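Local coordinates for protein T cell receptor mu chain (Monodelphis domestica, PDB 7L15) that probably recognises antigen as the mu chain of a marsupial gamma-mu T cell receptor, through its immunoglobulin variable domain, at residues A[100-105]-A[123-128]. Sequence-based numbering, arbitrary orientation.
Sequences SGQYHC and GTRVIV
Tyr103 carries CG anti to its carbonyl carbon (chi1 -75°), which sets the CD1–CE1 side of the ring obliquely against Val126, with CD1 3.6 Å from CG2; Gln102, with CG anti to the backbone N and a bend at chi2 (85°), lays its amide over the backbone from Gly123 to Arg125. The two side chains lie on opposite faces of the paired F and G strands of an immunoglobulin V domain, a worked example of how alternation along a strand sorts residues to either side. Tyr103 and Val126 are buried against Leu32, with Thr124 on the same face near Leu34, and the Tyr103 hydroxyl bonds Asp99 O, the tyrosine corner familiar from this fold. On the other face Gln102 OE1 lies 3.4 Å from Arg125 CB, while NE2 bonds Leu122 O. Gly101–Val126 and Tyr103–Thr124 each exchange two backbone hydrogen bonds, that from Thr124 N to Tyr103 O being the most bent at 146°. Gly123 passes beneath one face of the His104 imidazole, its CA 3.9 Å from the ring centroid in a CH-pi contact; His104 also packs on Pro46 of the gamma chain. Beyond the paired residues a side chain serves as acceptor: Val128 N donates to Ser100 OG at 2.9 Å.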
loop_
_atom_site.group_PDB
_atom_site.type_symbol
_atom_site.label_atom_id
_atom_site.label_comp_id
_atom_site.label_asym_id
_atom_site.label_seq_id
_atom_site.Cartn_x
_atom_site.Cartn_y
_atom_site.Cartn_z
ATOM N N SER A 100 7.661 -1.412 -7.165
ATOM C CA SER A 100 7.686 -2.525 -6.218
ATOM C C SER A 100 6.289 -3.095 -5.988
ATOM O O SER A 100 5.293 -2.378 -5.982
ATOM C CB SER A 100 8.261 -2.076 -4.867
ATOM O OG SER A 100 9.616 -1.680 -4.991
ATOM N N GLY A 101 6.224 -4.394 -5.780
ATOM C CA GLY A 101 4.965 -5.027 -5.468
ATOM C C GLY A 101 4.946 -6.457 -5.977
ATOM O O GLY A 101 5.981 -7.043 -6.285
ATOM N N GLN A 102 3.741 -7.007 -6.035
ATOM C CA GLN A 102 3.528 -8.381 -6.456
ATOM C C GLN A 102 2.980 -8.374 -7.879
ATOM O O GLN A 102 1.865 -7.898 -8.116
ATOM C CB GLN A 102 2.560 -9.085 -5.512
ATOM C CG GLN A 102 2.450 -10.573 -5.772
ATOM C CD GLN A 102 3.531 -11.364 -5.054
ATOM O OE1 GLN A 102 4.371 -10.791 -4.346
ATOM N NE2 GLN A 102 3.500 -12.691 -5.211
ATOM N N TYR A 103 3.746 -8.924 -8.812
ATOM C CA TYR A 103 3.349 -8.966 -10.216
ATOM C C TYR A 103 2.606 -10.266 -10.521
ATOM O O TYR A 103 3.147 -11.358 -10.330
ATOM C CB TYR A 103 4.582 -8.813 -11.106
ATOM C CG TYR A 103 5.084 -7.391 -11.149
ATOM C CD1 TYR A 103 5.835 -6.873 -10.104
ATOM C CD2 TYR A 103 4.770 -6.548 -12.222
ATOM C CE1 TYR A 103 6.275 -5.568 -10.126
ATOM C CE2 TYR A 103 5.204 -5.230 -12.251
ATOM C CZ TYR A 103 5.952 -4.748 -11.199
ATOM O OH TYR A 103 6.394 -3.446 -11.200
ATOM N N HIS A 104 1.382 -10.143 -11.019
ATOM C CA HIS A 104 0.526 -11.276 -11.328
ATOM C C HIS A 104 0.293 -11.364 -12.827
ATOM O O HIS A 104 0.008 -10.358 -13.478
ATOM C CB HIS A 104 -0.821 -11.163 -10.609
ATOM C CG HIS A 104 -0.725 -11.309 -9.127
ATOM N ND1 HIS A 104 -0.953 -12.504 -8.482
ATOM C CD2 HIS A 104 -0.400 -10.415 -8.161
ATOM C CE1 HIS A 104 -0.802 -12.334 -7.181
ATOM N NE2 HIS A 104 -0.467 -11.076 -6.959
ATOM N N CYS A 105 0.456 -12.565 -13.360
ATOM C CA CYS A 105 -0.092 -12.944 -14.650
ATOM C C CYS A 105 -1.596 -13.199 -14.511
ATOM O O CYS A 105 -2.051 -13.769 -13.516
ATOM C CB CYS A 105 0.643 -14.201 -15.105
ATOM S SG CYS A 105 0.387 -14.918 -16.726
ATOM N N GLY A 123 1.682 -14.998 -8.498
ATOM C CA GLY A 123 2.441 -13.784 -8.656
ATOM C C GLY A 123 3.874 -13.985 -8.221
ATOM O O GLY A 123 4.277 -15.046 -7.737
ATOM N N THR A 124 4.664 -12.934 -8.415
ATOM C CA THR A 124 6.061 -12.965 -8.024
ATOM C C THR A 124 6.410 -11.591 -7.480
ATOM O O THR A 124 5.922 -10.576 -7.982
ATOM C CB THR A 124 6.971 -13.382 -9.200
ATOM O OG1 THR A 124 8.327 -13.460 -8.750
ATOM C CG2 THR A 124 6.882 -12.383 -10.365
ATOM N N ARG A 125 7.229 -11.567 -6.438
ATOM C CA ARG A 125 7.476 -10.352 -5.681
ATOM C C ARG A 125 8.646 -9.569 -6.252
ATOM O O ARG A 125 9.742 -10.107 -6.412
ATOM C CB ARG A 125 7.776 -10.671 -4.222
ATOM C CG ARG A 125 7.777 -9.405 -3.390
ATOM C CD ARG A 125 8.343 -9.567 -2.002
ATOM N NE ARG A 125 8.231 -8.288 -1.306
ATOM C CZ ARG A 125 8.679 -8.055 -0.080
ATOM N NH1 ARG A 125 9.274 -9.031 0.595
ATOM N NH2 ARG A 125 8.527 -6.847 0.468
ATOM N N VAL A 126 8.441 -8.285 -6.498
ATOM C CA VAL A 126 9.516 -7.427 -6.976
ATOM C C VAL A 126 9.773 -6.339 -5.952
ATOM O O VAL A 126 8.846 -5.632 -5.537
ATOM C CB VAL A 126 9.191 -6.822 -8.349
ATOM C CG1 VAL A 126 10.180 -5.711 -8.689
ATOM C CG2 VAL A 126 9.173 -7.927 -9.394
ATOM N N ILE A 127 11.034 -6.205 -5.558
ATOM C CA ILE A 127 11.487 -5.146 -4.658
ATOM C C ILE A 127 12.473 -4.279 -5.426
ATOM O O ILE A 127 13.514 -4.767 -5.878
ATOM C CB ILE A 127 12.145 -5.710 -3.388
ATOM C CG1 ILE A 127 11.147 -6.531 -2.574
ATOM C CG2 ILE A 127 12.687 -4.583 -2.517
ATOM C CD1 ILE A 127 11.834 -7.454 -1.587
ATOM N N VAL A 128 12.153 -3.003 -5.581
ATOM C CA VAL A 128 13.060 -2.065 -6.219
ATOM C C VAL A 128 13.745 -1.274 -5.117
ATOM O O VAL A 128 13.094 -0.781 -4.187
ATOM C CB VAL A 128 12.320 -1.139 -7.198
ATOM C CG1 VAL A 128 13.326 -0.211 -7.922
ATOM C CG2 VAL A 128 11.546 -1.976 -8.239
#